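Local coordinates for calcium-binding EF hand family protein (Arabidopsis thaliana, PDB 6YIG) that binds calcium through the N-terminal EH domain captured here, and probably acts as an adaptor in plant endocytosis as part of the TPLATE complex, at residues F36-L47 with F67-Q78. Residues are numbered along the deposited sequence; the frame is centred on the assembly and turned at random.
Sequences FFQGSGLSKQVL and FYNSLRLVTVAQ
Phe37 fits as a knob into a hole on helix 64-78 formed by Phe67, Ser70, Leu71 and Val74, a compact case of how an EH domain joins its two EF-hands through an apolar core. Its CE1 meets Val74 CG2 at 3.7 Å, and in one of two deposited conformers Ser70 OG lies at the ring edge. Phe36 and Phe67 form an offset edge-to-face pair, planes at 64°, with Phe67 CZ over the Phe36 face, 3.7 Å from Phe36 CE2. The Phe36 ring reaches this place because CG stands anti to the backbone N (chi1 180°). Leu71 CD2 touches the edges of both Phe36 and Phe37. Farther along, Leu42 CD1 lies 3.7 Å from Ala77 CB, which Val46 CG1 also meets.

The polar link is one hydrogen bond, Gln78 NE2 to Ser40 O, 2.9 Å long and fairly straight (161°); the same amide nitrogen also bonds Lys104 O. Ser40 OG bridges Phe37 O and Leu42 N, donating to the first and accepting from the second in an ST turn. With a leucine in place of Gln78 the donor shared by the carbonyls of Ser40 and Lys104 is gone, and the Ser40 turn would probably be held less firmly to helix 64-78.

Helix 64-78 thus packs against the link between helices 30-37 and 44-54, with Ala20 of helix 12-20 beside Phe36 and Phe67, Ile50 of helix 44-54 against Val74, and Pro103 of the C-terminal segment against Leu71 and Val74.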
loop_
_atom_site.group_PDB
_atom_site.type_symbol
_atom_site.label_atom_id
_atom_site.label_comp_id
_atom_site.label_asym_id
_atom_site.label_seq_id
_atom_site.Cartn_x
_atom_site.Cartn_y
_atom_site.Cartn_z
ATOM N N PHE A 36 1.524 -9.357 4.483
ATOM C CA PHE A 36 1.737 -9.050 3.076
ATOM C C PHE A 36 3.009 -8.236 2.885
ATOM O O PHE A 36 3.840 -8.548 2.025
ATOM C CB PHE A 36 0.526 -8.306 2.523
ATOM C CG PHE A 36 0.656 -7.937 1.072
ATOM C CD1 PHE A 36 0.472 -8.873 0.089
ATOM C CD2 PHE A 36 0.985 -6.656 0.710
ATOM C CE1 PHE A 36 0.598 -8.520 -1.257
ATOM C CE2 PHE A 36 1.134 -6.316 -0.609
ATOM C CZ PHE A 36 0.919 -7.240 -1.583
ATOM N N PHE A 37 3.205 -7.215 3.700
ATOM C CA PHE A 37 4.346 -6.324 3.497
ATOM C C PHE A 37 5.639 -6.868 4.044
ATOM O O PHE A 37 6.684 -6.230 3.855
ATOM C CB PHE A 37 4.009 -4.946 4.073
ATOM C CG PHE A 37 2.993 -4.193 3.222
ATOM C CD1 PHE A 37 3.215 -4.011 1.872
ATOM C CD2 PHE A 37 1.835 -3.697 3.770
ATOM C CE1 PHE A 37 2.277 -3.350 1.066
ATOM C CE2 PHE A 37 0.907 -3.014 2.984
ATOM C CZ PHE A 37 1.129 -2.852 1.637
ATOM N N GLN A 38 5.629 -8.044 4.666
ATOM C CA GLN A 38 6.896 -8.715 4.935
ATOM C C GLN A 38 7.631 -9.024 3.641
ATOM O O GLN A 38 8.845 -9.232 3.670
ATOM C CB GLN A 38 6.647 -9.967 5.757
ATOM C CG GLN A 38 6.402 -9.649 7.221
ATOM C CD GLN A 38 6.504 -10.862 8.105
ATOM O OE1 GLN A 38 5.565 -11.654 8.202
ATOM N NE2 GLN A 38 7.660 -11.022 8.762
ATOM N N GLY A 39 6.944 -9.007 2.508
ATOM C CA GLY A 39 7.598 -9.164 1.226
ATOM C C GLY A 39 8.065 -7.888 0.558
ATOM O O GLY A 39 8.533 -7.927 -0.590
ATOM N N SER A 40 8.009 -6.752 1.258
ATOM C CA SER A 40 8.297 -5.475 0.634
ATOM C C SER A 40 9.748 -5.029 0.739
ATOM O O SER A 40 10.141 -4.109 0.012
ATOM C CB SER A 40 7.444 -4.374 1.267
ATOM O OG SER A 40 7.906 -4.101 2.561
ATOM N N GLY A 41 10.522 -5.609 1.644
ATOM C CA GLY A 41 11.886 -5.158 1.850
ATOM C C GLY A 41 12.046 -3.860 2.600
ATOM O O GLY A 41 13.176 -3.374 2.741
ATOM N N LEU A 42 10.967 -3.296 3.119
ATOM C CA LEU A 42 10.998 -2.038 3.835
ATOM C C LEU A 42 11.111 -2.246 5.345
ATOM O O LEU A 42 10.746 -3.287 5.892
ATOM C CB LEU A 42 9.744 -1.228 3.539
ATOM C CG LEU A 42 9.508 -0.856 2.068
ATOM C CD1 LEU A 42 8.213 -0.039 1.950
ATOM C CD2 LEU A 42 10.681 -0.092 1.484
ATOM N N SER A 43 11.619 -1.216 6.014
ATOM C CA SER A 43 11.734 -1.228 7.457
ATOM C C SER A 43 10.364 -1.222 8.121
ATOM O O SER A 43 9.373 -0.731 7.567
ATOM C CB SER A 43 12.545 -0.018 7.918
ATOM O OG SER A 43 11.754 1.140 7.868
ATOM N N LYS A 44 10.320 -1.754 9.345
ATOM C CA LYS A 44 9.076 -1.713 10.097
ATOM C C LYS A 44 8.665 -0.277 10.402
ATOM O O LYS A 44 7.470 0.011 10.471
ATOM C CB LYS A 44 9.195 -2.531 11.382
ATOM C CG LYS A 44 9.643 -3.971 11.145
ATOM C CD LYS A 44 8.674 -4.754 10.276
ATOM C CE LYS A 44 9.192 -6.156 9.971
ATOM N NZ LYS A 44 9.519 -6.336 8.531
ATOM N N GLN A 45 9.628 0.637 10.557
ATOM C CA GLN A 45 9.281 2.028 10.804
ATOM C C GLN A 45 8.538 2.624 9.622
ATOM O O GLN A 45 7.529 3.316 9.793
ATOM C CB GLN A 45 10.543 2.856 11.093
ATOM C CG GLN A 45 11.172 2.538 12.410
ATOM C CD GLN A 45 12.329 1.573 12.281
ATOM O OE1 GLN A 45 12.359 0.695 11.395
ATOM N NE2 GLN A 45 13.299 1.721 13.179
ATOM N N VAL A 46 9.034 2.372 8.405
ATOM C CA VAL A 46 8.390 2.910 7.217
ATOM C C VAL A 46 7.017 2.276 7.044
ATOM O O VAL A 46 6.027 2.966 6.738
ATOM C CB VAL A 46 9.297 2.689 5.997
ATOM C CG1 VAL A 46 8.564 2.967 4.703
ATOM C CG2 VAL A 46 10.537 3.562 6.090
ATOM N N LEU A 47 6.915 0.955 7.264
ATOM C CA LEU A 47 5.629 0.288 7.080
ATOM C C LEU A 47 4.610 0.761 8.108
ATOM O O LEU A 47 3.426 0.892 7.796
ATOM C CB LEU A 47 5.804 -1.222 7.148
ATOM C CG LEU A 47 6.587 -1.822 5.981
ATOM C CD1 LEU A 47 6.925 -3.268 6.253
ATOM C CD2 LEU A 47 5.793 -1.635 4.701
ATOM N N PHE A 67 -5.746 0.537 0.535
ATOM C CA PHE A 67 -4.694 -0.433 0.294
ATOM C C PHE A 67 -3.918 -0.089 -0.962
ATOM O O PHE A 67 -2.684 -0.189 -0.978
ATOM C CB PHE A 67 -5.256 -1.849 0.203
ATOM C CG PHE A 67 -4.197 -2.904 0.056
ATOM C CD1 PHE A 67 -3.344 -3.192 1.097
ATOM C CD2 PHE A 67 -4.036 -3.581 -1.129
ATOM C CE1 PHE A 67 -2.345 -4.164 0.946
ATOM C CE2 PHE A 67 -3.046 -4.545 -1.282
ATOM C CZ PHE A 67 -2.221 -4.842 -0.239
ATOM N N TYR A 68 -4.610 0.330 -2.021
ATOM C CA TYR A 68 -3.877 0.753 -3.206
ATOM C C TYR A 68 -2.970 1.929 -2.871
ATOM O O TYR A 68 -1.837 2.011 -3.360
ATOM C CB TYR A 68 -4.815 1.118 -4.345
ATOM C CG TYR A 68 -5.567 0.008 -5.055
ATOM C CD1 TYR A 68 -5.658 -1.281 -4.551
ATOM C CD2 TYR A 68 -6.242 0.298 -6.219
ATOM C CE1 TYR A 68 -6.406 -2.242 -5.198
ATOM C CE2 TYR A 68 -6.980 -0.648 -6.877
ATOM C CZ TYR A 68 -7.043 -1.931 -6.364
ATOM O OH TYR A 68 -7.799 -2.863 -7.067
ATOM N N ASN A 69 -3.445 2.855 -2.033
ATOM C CA ASN A 69 -2.584 3.953 -1.620
ATOM C C ASN A 69 -1.397 3.458 -0.799
ATOM O O ASN A 69 -0.276 3.960 -0.952
ATOM C CB ASN A 69 -3.363 5.001 -0.833
ATOM C CG ASN A 69 -4.229 5.877 -1.722
ATOM O OD1 ASN A 69 -3.953 6.060 -2.902
ATOM N ND2 ASN A 69 -5.275 6.425 -1.154
ATOM N N SER A 70 -1.602 2.455 0.059
ATOM C CA SER A 70 -0.446 1.918 0.785
ATOM C C SER A 70 0.543 1.269 -0.174
ATOM O O SER A 70 1.751 1.319 0.060
ATOM C CB SER A 70 -0.875 0.925 1.867
ATOM O OG SER A 70 -1.198 -0.366 1.360
ATOM N N LEU A 71 0.053 0.648 -1.242
ATOM C CA LEU A 71 0.936 0.076 -2.262
ATOM C C LEU A 71 1.735 1.168 -2.967
ATOM O O LEU A 71 2.936 1.004 -3.240
ATOM C CB LEU A 71 0.104 -0.717 -3.277
ATOM C CG LEU A 71 -0.472 -2.050 -2.772
ATOM C CD1 LEU A 71 -1.477 -2.578 -3.820
ATOM C CD2 LEU A 71 0.589 -3.072 -2.433
ATOM N N ARG A 72 1.082 2.300 -3.274
ATOM C CA ARG A 72 1.775 3.411 -3.911
ATOM C C ARG A 72 2.862 3.964 -3.009
ATOM O O ARG A 72 3.964 4.269 -3.469
ATOM C CB ARG A 72 0.787 4.520 -4.287
ATOM C CG ARG A 72 -0.192 4.126 -5.355
ATOM C CD ARG A 72 -1.195 5.239 -5.686
ATOM N NE ARG A 72 -2.072 4.776 -6.765
ATOM C CZ ARG A 72 -3.308 4.310 -6.592
ATOM N NH1 ARG A 72 -3.886 4.300 -5.405
ATOM N NH2 ARG A 72 -3.977 3.857 -7.632
ATOM N N LEU A 73 2.564 4.129 -1.726
ATOM C CA LEU A 73 3.583 4.613 -0.803
ATOM C C LEU A 73 4.725 3.619 -0.694
ATOM O O LEU A 73 5.888 4.030 -0.549
ATOM C CB LEU A 73 2.950 4.886 0.544
ATOM C CG LEU A 73 2.000 6.071 0.578
ATOM C CD1 LEU A 73 1.259 6.129 1.910
ATOM C CD2 LEU A 73 2.721 7.382 0.295
ATOM N N VAL A 74 4.423 2.315 -0.717
ATOM C CA VAL A 74 5.479 1.304 -0.722
ATOM C C VAL A 74 6.373 1.453 -1.949
ATOM O O VAL A 74 7.603 1.389 -1.845
ATOM C CB VAL A 74 4.896 -0.114 -0.599
ATOM C CG1 VAL A 74 5.938 -1.164 -0.950
ATOM C CG2 VAL A 74 4.338 -0.326 0.793
ATOM N N THR A 75 5.797 1.665 -3.126
ATOM C CA THR A 75 6.635 1.901 -4.297
ATOM C C THR A 75 7.552 3.100 -4.104
ATOM O O THR A 75 8.746 3.045 -4.432
ATOM C CB THR A 75 5.757 2.100 -5.531
ATOM O OG1 THR A 75 5.033 0.891 -5.722
ATOM C CG2 THR A 75 6.597 2.428 -6.774
ATOM N N VAL A 76 7.011 4.219 -3.618
ATOM C CA VAL A 76 7.860 5.388 -3.398
ATOM C C VAL A 76 8.992 5.049 -2.435
ATOM O O VAL A 76 10.153 5.400 -2.672
ATOM C CB VAL A 76 7.009 6.573 -2.905
ATOM C CG1 VAL A 76 7.895 7.743 -2.537
ATOM C CG2 VAL A 76 5.990 6.955 -3.974
ATOM N N ALA A 77 8.682 4.334 -1.348
ATOM C CA ALA A 77 9.733 3.953 -0.402
ATOM C C ALA A 77 10.741 2.996 -1.029
ATOM O O ALA A 77 11.940 3.054 -0.705
ATOM C CB ALA A 77 9.116 3.342 0.851
ATOM N N GLN A 78 10.294 2.094 -1.905
ATOM C CA GLN A 78 11.221 1.200 -2.599
ATOM C C GLN A 78 12.121 1.952 -3.575
ATOM O O GLN A 78 13.220 1.470 -3.891
ATOM C CB GLN A 78 10.445 0.099 -3.323
ATOM C CG GLN A 78 9.793 -0.906 -2.386
ATOM C CD GLN A 78 9.083 -2.038 -3.118
ATOM O OE1 GLN A 78 8.610 -1.854 -4.237
ATOM N NE2 GLN A 78 8.984 -3.196 -2.478
#